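Local coordinates for protein VMB-1 metallo-beta-lactamase (Vibrio alginolyticus, PDB 6LF4) that probably hydrolyses beta-lactam antibiotics with the help of bound zinc ions, opening the lactam ring to give a substituted beta-amino acid, at residues Y22-Y27 / D53-T58; T81-D86 / G143-N148; G162-S167 / S182-S187. One frame throughout, in Å; residues are numbered along the deposited sequence.

Interaction 1: residues Y22-Y27 / D53-T58. With LMP ((2~{S},3~{R},4~{S})-2-[(2~{S},3~{R})-1,3-bis(oxidanyl)-1-oxidanylidene-butan-2-yl]-4-[(3~{S},5~{S})-5-(dimethylcarbamoy l)pyrrolidin-3-yl]sulfanyl-3-methyl-3,4-dihydro-2~{H}-pyrrole-5-carboxylic acid), chain G.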
# COMPACT_ATOMS: atom_id res chain seq x y z
N TYR A 22 -9.26 -8.98 0.85
CA TYR A 22 -10.09 -7.93 0.23
C TYR A 22 -9.20 -6.76 -0.17
O TYR A 22 -8.23 -6.44 0.55
CB TYR A 22 -11.18 -7.49 1.21
CG TYR A 22 -12.22 -8.55 1.43
CD1 TYR A 22 -12.03 -9.56 2.36
CD2 TYR A 22 -13.40 -8.54 0.71
CE1 TYR A 22 -13.00 -10.53 2.56
CE2 TYR A 22 -14.38 -9.50 0.90
CZ TYR A 22 -14.18 -10.51 1.83
OH TYR A 22 -15.15 -11.44 2.01
N GLN A 23 -9.50 -6.18 -1.32
CA GLN A 23 -8.99 -4.87 -1.78
C GLN A 23 -9.96 -3.81 -1.28
O GLN A 23 -11.17 -3.99 -1.53
CB GLN A 23 -8.86 -4.89 -3.30
CG GLN A 23 -8.60 -3.54 -3.93
CD GLN A 23 -8.58 -3.66 -5.43
OE1 GLN A 23 -8.98 -4.67 -6.01
NE2 GLN A 23 -8.07 -2.62 -6.07
N HIS A 24 -9.48 -2.84 -0.52
CA HIS A 24 -10.27 -1.65 -0.15
C HIS A 24 -9.89 -0.54 -1.12
O HIS A 24 -8.70 -0.39 -1.42
CB HIS A 24 -10.19 -1.29 1.34
CG HIS A 24 -8.86 -0.92 1.92
ND1 HIS A 24 -8.38 0.38 1.92
CD2 HIS A 24 -7.98 -1.65 2.64
CE1 HIS A 24 -7.24 0.43 2.59
NE2 HIS A 24 -6.97 -0.81 3.04
N ILE A 25 -10.90 0.10 -1.71
CA ILE A 25 -10.77 1.18 -2.72
C ILE A 25 -11.44 2.39 -2.10
O ILE A 25 -12.66 2.30 -1.83
CB ILE A 25 -11.42 0.77 -4.05
CG1 ILE A 25 -10.79 -0.53 -4.57
CG2 ILE A 25 -11.35 1.90 -5.07
CD1 ILE A 25 -11.22 -0.92 -5.96
N SER A 26 -10.67 3.40 -1.76
CA SER A 26 -11.22 4.63 -1.14
C SER A 26 -11.07 5.78 -2.14
O SER A 26 -10.13 5.74 -2.97
CB SER A 26 -10.59 4.93 0.18
OG SER A 26 -9.18 4.88 0.07
N TYR A 27 -12.03 6.69 -2.13
CA TYR A 27 -12.21 7.69 -3.21
C TYR A 27 -11.89 9.06 -2.63
O TYR A 27 -12.06 9.29 -1.42
CB TYR A 27 -13.59 7.54 -3.86
CG TYR A 27 -13.79 6.22 -4.55
CD1 TYR A 27 -13.32 5.99 -5.83
CD2 TYR A 27 -14.42 5.16 -3.90
CE1 TYR A 27 -13.47 4.77 -6.46
CE2 TYR A 27 -14.57 3.93 -4.51
CZ TYR A 27 -14.11 3.73 -5.79
OH TYR A 27 -14.26 2.52 -6.41
N ASP A 53 -2.11 -0.34 4.15
CA ASP A 53 -2.45 1.08 3.83
C ASP A 53 -3.81 1.44 4.47
O ASP A 53 -4.72 0.60 4.48
CB ASP A 53 -2.47 1.33 2.32
CG ASP A 53 -1.09 1.62 1.72
OD1 ASP A 53 -0.08 1.49 2.46
OD2 ASP A 53 -1.05 2.01 0.51
N THR A 54 -3.95 2.66 4.97
CA THR A 54 -5.26 3.20 5.40
C THR A 54 -5.95 3.82 4.20
O THR A 54 -5.30 4.29 3.27
CB THR A 54 -5.15 4.22 6.54
OG1 THR A 54 -4.60 5.42 5.98
CG2 THR A 54 -4.29 3.73 7.68
N PRO A 55 -7.31 3.83 4.16
CA PRO A 55 -8.03 4.61 3.17
C PRO A 55 -7.60 6.08 3.14
O PRO A 55 -7.02 6.58 4.09
CB PRO A 55 -9.50 4.45 3.62
CG PRO A 55 -9.50 3.08 4.23
CD PRO A 55 -8.21 3.05 5.03
N TRP A 56 -7.92 6.71 2.02
CA TRP A 56 -7.46 8.04 1.59
C TRP A 56 -8.13 9.16 2.41
O TRP A 56 -7.53 10.23 2.54
CB TRP A 56 -7.78 8.19 0.10
CG TRP A 56 -6.87 9.12 -0.63
CD1 TRP A 56 -6.01 10.05 -0.12
CD2 TRP A 56 -6.74 9.19 -2.05
NE1 TRP A 56 -5.35 10.69 -1.12
CE2 TRP A 56 -5.77 10.18 -2.33
CE3 TRP A 56 -7.34 8.51 -3.11
CZ2 TRP A 56 -5.40 10.50 -3.63
CZ3 TRP A 56 -6.95 8.82 -4.40
CH2 TRP A 56 -6.00 9.80 -4.65
N THR A 57 -9.33 8.91 2.92
CA THR A 57 -10.11 9.88 3.73
C THR A 57 -10.37 9.26 5.10
O THR A 57 -10.51 8.02 5.17
CB THR A 57 -11.41 10.26 3.00
OG1 THR A 57 -12.23 9.09 2.90
CG2 THR A 57 -11.18 10.81 1.61
N THR A 58 -10.46 10.08 6.15
CA THR A 58 -10.88 9.66 7.51
C THR A 58 -12.23 8.93 7.45
O THR A 58 -12.40 7.97 8.22
CB THR A 58 -10.94 10.85 8.47
OG1 THR A 58 -9.82 11.68 8.14
CG2 THR A 58 -10.90 10.43 9.92
C1 LMP G . -1.80 11.02 -7.10
C2 LMP G . -1.00 10.29 -8.19
C3 LMP G . -0.39 9.13 -7.43
O7A LMP G . -3.23 9.05 -12.31
C6A LMP G . -4.42 8.76 -12.16
N7A LMP G . -5.25 8.57 -13.21
C9A LMP G . -4.77 8.53 -14.59
C8A LMP G . -6.69 8.39 -13.03
C5A LMP G . -5.03 8.58 -10.78
C2A LMP G . -4.81 9.83 -9.91
N3A LMP G . -4.38 7.48 -10.04
C4A LMP G . -4.02 7.94 -8.70
C1A LMP G . -3.74 9.41 -8.91
S21 LMP G . -2.07 9.70 -9.55
C31 LMP G . 0.65 8.44 -7.83
O31 LMP G . 1.53 9.02 -8.44
O32 LMP G . 0.70 7.25 -7.58
N4 LMP G . -1.00 8.89 -6.32
C11 LMP G . -1.40 12.47 -6.92
C5 LMP G . -1.64 10.14 -5.86
C6 LMP G . -0.80 10.78 -4.76
C61 LMP G . -1.60 11.02 -3.47
O62 LMP G . -2.63 11.97 -3.73
C62 LMP G . -0.74 11.50 -2.32
C7 LMP G . 0.51 10.03 -4.48
O71 LMP G . 1.56 10.54 -4.91
O72 LMP G . 0.42 8.96 -3.85
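His24 and Ser26 both turn their first side-chain branch in between backbone N and carbonyl carbon (chi1 62° and 50°), which delivers the imidazole of one and the hydroxyl of the other to the loop 53-58. The contact belongs to the metallo-beta-lactamase fold: residues 22-27 lie on strand 21-29 of the seven-stranded mixed sheet, and the loop leads from strand 48-52 of that sheet into helix 58-69. Ser26 OG takes the N-H of Trp56 at 3.0 Å, a nearly straight bond (159°). Ser26 CB rests 3.6 Å from Pro55 CB. His24 meets the same proline further along, its side chain crossing that of Pro55 at about a right angle with His24 ND1 3.7 Å from Pro55 CG. Farther along the ring, His24 NE2 makes a weak, bent hydrogen bond of 3.0 Å to Asp53 O, which lies in the ring plane at its edge. The strand thus meets the loop backbone through one good and one weak bond, with Pro55 lying between them. Leu64 of helix 58-69 also touches both His24 and Pro55. At the far end Thr57 CG2 packs 3.5 Å from Tyr27 O, while Thr57 OG1 caps the helix start by accepting the N-H of Gly60. The Trp56 ring, its edge near Ser26 O, reaches the active site, where it meets the ring of the zinc ligand His205. The rim of the indole touches the bound ring-opened carbapenem LMP, with Trp56 CZ2 3.1 Å from the hydroxyl oxygen O62 of LMP.

Interaction 2: residues T81-D86 / G143-N148. With ZN (zinc ion), chain E; ZN (zinc ion), chain F; LMP ((2~{S},3~{R},4~{S})-2-[(2~{S},3~{R})-1,3-bis(oxidanyl)-1-oxidanylidene-butan-2-yl]-4-[(3~{S},5~{S})-5-(dimethylcarbamoy l)pyrrolidin-3-yl]sulfanyl-3-methyl-3,4-dihydro-2~{H}-pyrrole-5-carboxylic acid), chain G.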
# COMPACT_ATOMS: atom_id res chain seq x y z
N THR A 81 2.52 1.78 3.59
CA THR A 81 3.49 1.41 2.53
C THR A 81 4.31 2.65 2.12
O THR A 81 5.39 2.45 1.53
CB THR A 81 2.78 0.63 1.42
OG1 THR A 81 1.69 1.37 0.88
CG2 THR A 81 2.26 -0.71 1.93
N HIS A 82 3.88 3.86 2.47
CA HIS A 82 4.71 5.08 2.32
C HIS A 82 4.05 6.26 3.05
O HIS A 82 2.88 6.11 3.45
CB HIS A 82 5.09 5.34 0.85
CG HIS A 82 4.03 5.90 -0.03
ND1 HIS A 82 2.91 5.19 -0.44
CD2 HIS A 82 3.95 7.11 -0.64
CE1 HIS A 82 2.20 5.93 -1.26
NE2 HIS A 82 2.84 7.11 -1.40
N PHE A 83 4.78 7.37 3.20
CA PHE A 83 4.41 8.51 4.07
C PHE A 83 3.28 9.38 3.50
O PHE A 83 2.82 10.20 4.27
CB PHE A 83 5.64 9.37 4.42
CG PHE A 83 6.13 10.35 3.38
CD1 PHE A 83 6.92 9.93 2.32
CD2 PHE A 83 5.84 11.70 3.48
CE1 PHE A 83 7.39 10.84 1.37
CE2 PHE A 83 6.32 12.61 2.54
CZ PHE A 83 7.09 12.18 1.49
N HIS A 84 2.85 9.20 2.24
CA HIS A 84 1.75 10.01 1.65
C HIS A 84 0.39 9.66 2.29
O HIS A 84 0.25 8.54 2.83
CB HIS A 84 1.68 9.82 0.13
CG HIS A 84 2.84 10.39 -0.61
ND1 HIS A 84 3.15 10.02 -1.90
CD2 HIS A 84 3.75 11.31 -0.25
CE1 HIS A 84 4.21 10.69 -2.30
NE2 HIS A 84 4.59 11.49 -1.30
N GLU A 85 -0.58 10.57 2.19
CA GLU A 85 -1.93 10.47 2.80
C GLU A 85 -2.72 9.28 2.24
O GLU A 85 -3.56 8.75 2.96
CB GLU A 85 -2.76 11.72 2.50
CG GLU A 85 -2.35 12.91 3.32
CD GLU A 85 -3.19 14.15 3.05
OE1 GLU A 85 -2.96 15.17 3.75
OE2 GLU A 85 -4.07 14.09 2.15
N ASP A 86 -2.51 8.90 0.99
CA ASP A 86 -3.25 7.76 0.40
C ASP A 86 -2.72 6.42 0.92
O ASP A 86 -3.21 5.37 0.44
CB ASP A 86 -3.25 7.82 -1.13
CG ASP A 86 -1.87 7.81 -1.75
OD1 ASP A 86 -0.93 8.30 -1.08
OD2 ASP A 86 -1.74 7.30 -2.89
N GLY A 143 11.83 4.70 -4.98
CA GLY A 143 11.07 4.71 -6.25
C GLY A 143 10.13 5.89 -6.28
O GLY A 143 10.62 7.02 -6.42
N HIS A 144 8.84 5.64 -6.08
CA HIS A 144 7.79 6.67 -5.88
C HIS A 144 8.16 7.59 -4.69
O HIS A 144 7.90 8.78 -4.80
CB HIS A 144 6.43 6.00 -5.72
CG HIS A 144 5.35 6.94 -5.29
ND1 HIS A 144 4.79 7.85 -6.15
CD2 HIS A 144 4.79 7.13 -4.09
CE1 HIS A 144 3.89 8.57 -5.51
NE2 HIS A 144 3.86 8.15 -4.23
N THR A 145 8.69 7.05 -3.60
CA THR A 145 9.28 7.80 -2.46
C THR A 145 10.57 7.08 -2.04
O THR A 145 10.79 5.94 -2.48
CB THR A 145 8.31 7.92 -1.27
OG1 THR A 145 7.90 6.61 -0.89
CG2 THR A 145 7.08 8.76 -1.54
N GLU A 146 11.37 7.72 -1.19
CA GLU A 146 12.54 7.11 -0.52
C GLU A 146 12.10 5.88 0.29
O GLU A 146 12.90 4.95 0.40
CB GLU A 146 13.21 8.16 0.38
CG GLU A 146 14.33 7.63 1.25
CD GLU A 146 15.02 8.63 2.17
OE1 GLU A 146 14.43 9.71 2.46
OE2 GLU A 146 16.17 8.34 2.60
N ASP A 147 10.88 5.87 0.82
CA ASP A 147 10.48 4.99 1.94
C ASP A 147 9.56 3.88 1.47
O ASP A 147 9.30 2.99 2.30
CB ASP A 147 9.78 5.75 3.07
CG ASP A 147 8.48 6.41 2.62
OD1 ASP A 147 8.48 6.98 1.53
OD2 ASP A 147 7.50 6.36 3.37
N ASN A 148 9.13 3.86 0.21
CA ASN A 148 8.06 2.93 -0.25
C ASN A 148 8.44 1.47 0.01
O ASN A 148 9.57 1.08 -0.32
CB ASN A 148 7.67 3.10 -1.71
CG ASN A 148 8.83 3.18 -2.67
OD1 ASN A 148 9.89 2.54 -2.51
ND2 ASN A 148 8.60 3.95 -3.72
ZN ZN E . 2.54 8.60 -2.84
ZN ZN F . -0.67 7.12 -4.63
C1 LMP G . -1.80 11.02 -7.10
C2 LMP G . -1.00 10.29 -8.19
C3 LMP G . -0.39 9.13 -7.43
O7A LMP G . -3.23 9.05 -12.31
C6A LMP G . -4.42 8.76 -12.16
N7A LMP G . -5.25 8.57 -13.21
C9A LMP G . -4.77 8.53 -14.59
C8A LMP G . -6.69 8.39 -13.03
C5A LMP G . -5.03 8.58 -10.78
C2A LMP G . -4.81 9.83 -9.91
N3A LMP G . -4.38 7.48 -10.04
C4A LMP G . -4.02 7.94 -8.70
C1A LMP G . -3.74 9.41 -8.91
S21 LMP G . -2.07 9.70 -9.55
C31 LMP G . 0.65 8.44 -7.83
O31 LMP G . 1.53 9.02 -8.44
O32 LMP G . 0.70 7.25 -7.58
N4 LMP G . -1.00 8.89 -6.32
C11 LMP G . -1.40 12.47 -6.92
C5 LMP G . -1.64 10.14 -5.86
C6 LMP G . -0.80 10.78 -4.76
C61 LMP G . -1.60 11.02 -3.47
O62 LMP G . -2.63 11.97 -3.73
C62 LMP G . -0.74 11.50 -2.32
C7 LMP G . 0.51 10.03 -4.48
O71 LMP G . 1.56 10.54 -4.91
O72 LMP G . 0.42 8.96 -3.85
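His82 reaches from the HxHxD zinc motif (His82, His84, Asp86) into the loop 143-148. Its CB lies 3.5 Å from Thr145 OG1 and 3.6 Å from Asp147 OD2; chi1 of 76° then swings the ring toward His144, where His82 CD2 lies 3.6 Å from His144 CD2, with His82 CE1 also near that atom. At the tip, His82 NE2 binds a zinc ion at 2.1 Å. His84 ND1 and His144 NE2 complete the three-histidine site, their rings nearly perpendicular (89°) and rim to rim. LMP carboxylate oxygen O72 lies 2.4 Å from this zinc and also binds the second zinc, to which Asp86 OD2 is a ligand. Second-shell contacts hold the histidines in place. The methyl Thr145 CG2 sits 3.5 Å from His84 CE1 and also touches Phe83 CE1, while one face of the Phe83 ring has His84 CD2 over its centre. Asp147 OD2 accepts a weak bond from Phe83 N at 2.9 Å and a hydrogen bond from Thr107 OG1; His84 NE2 is bonded to Asp178. The motif follows strand 74-79 of one sheet and enters helix 85-88, the loop leads into strand 150-153 of the other, and helix 105-113 packs on Phe83 and Asp147 through Leu110.

Interaction 3: residues G162-S167 / S182-S187. With ZN (zinc ion), chain F; LMP ((2~{S},3~{R},4~{S})-2-[(2~{S},3~{R})-1,3-bis(oxidanyl)-1-oxidanylidene-butan-2-yl]-4-[(3~{S},5~{S})-5-(dimethylcarbamoy l)pyrrolidin-3-yl]sulfanyl-3-methyl-3,4-dihydro-2~{H}-pyrrole-5-carboxylic acid), chain G.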
# COMPACT_ATOMS: atom_id res chain seq x y z
N GLY A 162 1.55 -1.02 -3.92
CA GLY A 162 1.23 0.39 -3.63
C GLY A 162 1.69 1.30 -4.77
O GLY A 162 1.77 0.83 -5.93
N CYS A 163 1.95 2.57 -4.47
CA CYS A 163 2.28 3.62 -5.47
C CYS A 163 3.68 3.41 -6.06
O CYS A 163 3.96 3.99 -7.10
CB CYS A 163 2.05 4.98 -4.84
SG CYS A 163 0.34 5.05 -4.24
N PHE A 164 4.48 2.50 -5.50
CA PHE A 164 5.73 2.00 -6.14
C PHE A 164 5.41 1.36 -7.50
O PHE A 164 6.29 1.27 -8.36
CB PHE A 164 6.43 1.04 -5.18
CG PHE A 164 7.72 0.48 -5.69
CD1 PHE A 164 8.86 1.27 -5.73
CD2 PHE A 164 7.83 -0.86 -6.06
CE1 PHE A 164 10.07 0.74 -6.15
CE2 PHE A 164 9.05 -1.38 -6.48
CZ PHE A 164 10.15 -0.57 -6.53
N VAL A 165 4.18 0.90 -7.69
CA VAL A 165 3.78 0.16 -8.91
C VAL A 165 2.67 0.93 -9.62
O VAL A 165 1.69 1.28 -8.95
CB VAL A 165 3.35 -1.28 -8.58
CG1 VAL A 165 2.87 -2.01 -9.82
CG2 VAL A 165 4.48 -2.04 -7.90
N LYS A 166 2.83 1.16 -10.92
CA LYS A 166 1.81 1.85 -11.74
C LYS A 166 0.95 0.79 -12.46
O LYS A 166 1.45 -0.31 -12.75
CB LYS A 166 2.52 2.84 -12.66
CG LYS A 166 3.32 3.92 -11.94
CD LYS A 166 2.50 4.88 -11.11
CE LYS A 166 3.18 5.27 -9.81
NZ LYS A 166 2.22 5.61 -8.72
N SER A 167 -0.32 1.12 -12.73
CA SER A 167 -1.24 0.31 -13.56
C SER A 167 -0.73 0.29 -15.01
O SER A 167 0.05 1.18 -15.38
CB SER A 167 -2.65 0.83 -13.42
OG SER A 167 -2.80 2.08 -14.07
N SER A 182 15.78 7.94 -10.84
CA SER A 182 17.05 7.25 -11.17
C SER A 182 17.12 5.85 -10.52
O SER A 182 17.53 4.89 -11.20
CB SER A 182 18.19 8.10 -10.73
OG SER A 182 19.35 7.71 -11.44
N GLU A 183 16.75 5.71 -9.24
CA GLU A 183 16.85 4.41 -8.51
C GLU A 183 15.67 3.48 -8.81
O GLU A 183 15.85 2.24 -8.69
CB GLU A 183 16.90 4.61 -6.99
CG GLU A 183 17.52 3.43 -6.27
CD GLU A 183 18.95 3.11 -6.69
OE1 GLU A 183 19.64 4.05 -7.13
OE2 GLU A 183 19.37 1.94 -6.57
N TRP A 184 14.51 4.04 -9.18
CA TRP A 184 13.22 3.30 -9.28
C TRP A 184 13.40 2.04 -10.13
O TRP A 184 12.93 0.98 -9.73
CB TRP A 184 12.11 4.22 -9.80
CG TRP A 184 10.69 3.83 -9.52
CD1 TRP A 184 10.18 2.59 -9.31
CD2 TRP A 184 9.57 4.73 -9.48
NE1 TRP A 184 8.82 2.65 -9.13
CE2 TRP A 184 8.42 3.95 -9.22
CE3 TRP A 184 9.42 6.11 -9.62
CZ2 TRP A 184 7.15 4.51 -9.09
CZ3 TRP A 184 8.17 6.66 -9.50
CH2 TRP A 184 7.05 5.87 -9.22
N PRO A 185 14.07 2.06 -11.31
CA PRO A 185 14.23 0.84 -12.10
C PRO A 185 15.05 -0.27 -11.42
O PRO A 185 14.71 -1.41 -11.61
CB PRO A 185 14.95 1.30 -13.38
CG PRO A 185 14.54 2.75 -13.49
CD PRO A 185 14.56 3.24 -12.04
N ASN A 186 16.10 0.09 -10.69
CA ASN A 186 16.94 -0.86 -9.92
C ASN A 186 16.13 -1.42 -8.74
O ASN A 186 16.15 -2.65 -8.53
CB ASN A 186 18.24 -0.21 -9.46
CG ASN A 186 18.98 0.42 -10.62
OD1 ASN A 186 18.87 -0.05 -11.76
ND2 ASN A 186 19.71 1.49 -10.34
N SER A 187 15.41 -0.57 -8.01
CA SER A 187 14.44 -0.99 -6.96
C SER A 187 13.42 -1.99 -7.51
O SER A 187 13.17 -3.06 -6.89
CB SER A 187 13.75 0.22 -6.40
OG SER A 187 14.69 1.05 -5.77
ZN ZN F . -0.67 7.12 -4.63
C1 LMP G . -1.80 11.02 -7.10
C2 LMP G . -1.00 10.29 -8.19
C3 LMP G . -0.39 9.13 -7.43
O7A LMP G . -3.23 9.05 -12.31
C6A LMP G . -4.42 8.76 -12.16
N7A LMP G . -5.25 8.57 -13.21
C9A LMP G . -4.77 8.53 -14.59
C8A LMP G . -6.69 8.39 -13.03
C5A LMP G . -5.03 8.58 -10.78
C2A LMP G . -4.81 9.83 -9.91
N3A LMP G . -4.38 7.48 -10.04
C4A LMP G . -4.02 7.94 -8.70
C1A LMP G . -3.74 9.41 -8.91
S21 LMP G . -2.07 9.70 -9.55
C31 LMP G . 0.65 8.44 -7.83
O31 LMP G . 1.53 9.02 -8.44
O32 LMP G . 0.70 7.25 -7.58
N4 LMP G . -1.00 8.89 -6.32
C11 LMP G . -1.40 12.47 -6.92
C5 LMP G . -1.64 10.14 -5.86
C6 LMP G . -0.80 10.78 -4.76
C61 LMP G . -1.60 11.02 -3.47
O62 LMP G . -2.63 11.97 -3.73
C62 LMP G . -0.74 11.50 -2.32
C7 LMP G . 0.51 10.03 -4.48
O71 LMP G . 1.56 10.54 -4.91
O72 LMP G . 0.42 8.96 -3.85
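Phe164 O receives the indole N-H of Trp184, with NE1 3.0 Å away and the oxygen in the indole plane; the same oxygen lies 3.4 Å from Trp184 CZ2. The bond is moderately bent (145°). It ties Trp184 of helix 184-194 to the type I beta turn Gly162-Val165, which holds a zinc ligand of the active site. Phe164 extends its ring past the indole from the opposite direction. A chi1 of -179° holds the phenyl extended toward Trp184, and the ring lies at 22° to the five-membered ring of Trp184, so far slid that the two barely overlap, with Trp184 NE1 over one face of the phenyl and Phe164 CE1 3.7 Å from Trp184 CD1. Beyond, Phe164 CZ meets Ser187 CB at 3.7 Å, one helical turn on. The same turn carries Cys163, whose SG binds the second zinc ion at 2.3 Å, joined by Asp86, His205 and LMP atoms N4 and O72. Lys166, bent along its chain, lays CE 4.0 Å from the edge of the indole at Trp184 CH2. Its NZ donates to a lone pair of Cys163 O at 2.9 Å, and the same NZ faces LMP carboxylate oxygen O32, consistent with the lysine that binds the substrate carboxylate in related class B1 enzymes. The turn follows strand 158-162 of the five-stranded sheet; helix 212-224 packs on Val165 and Trp184 through Leu214 and Thr217, and Met188 and Val191 of helix 184-194 touch Phe164.

All three contacts border the site where LMP lies over the two zinc ions. Interaction 2 builds the three-histidine site, and Asp86 from it and Cys163 from interaction 3 share the second zinc, with Asp86 OD2 3.4 Å from Cys163 SG. These two contacts, with centres 11 Å apart, also pack at His144 CB, 3.5 Å from Cys163 O. Interaction 1 lies about 15 Å from interaction 2 between centres and walls the pocket with Trp56, whose NE1 sits 3.6 Å from Asp86 CB. Interactions 1 and 3 have centres about 21 Å apart, on opposite sides of the chain's centre; their nearest atoms stay about 5 Å apart, but LMP touches both.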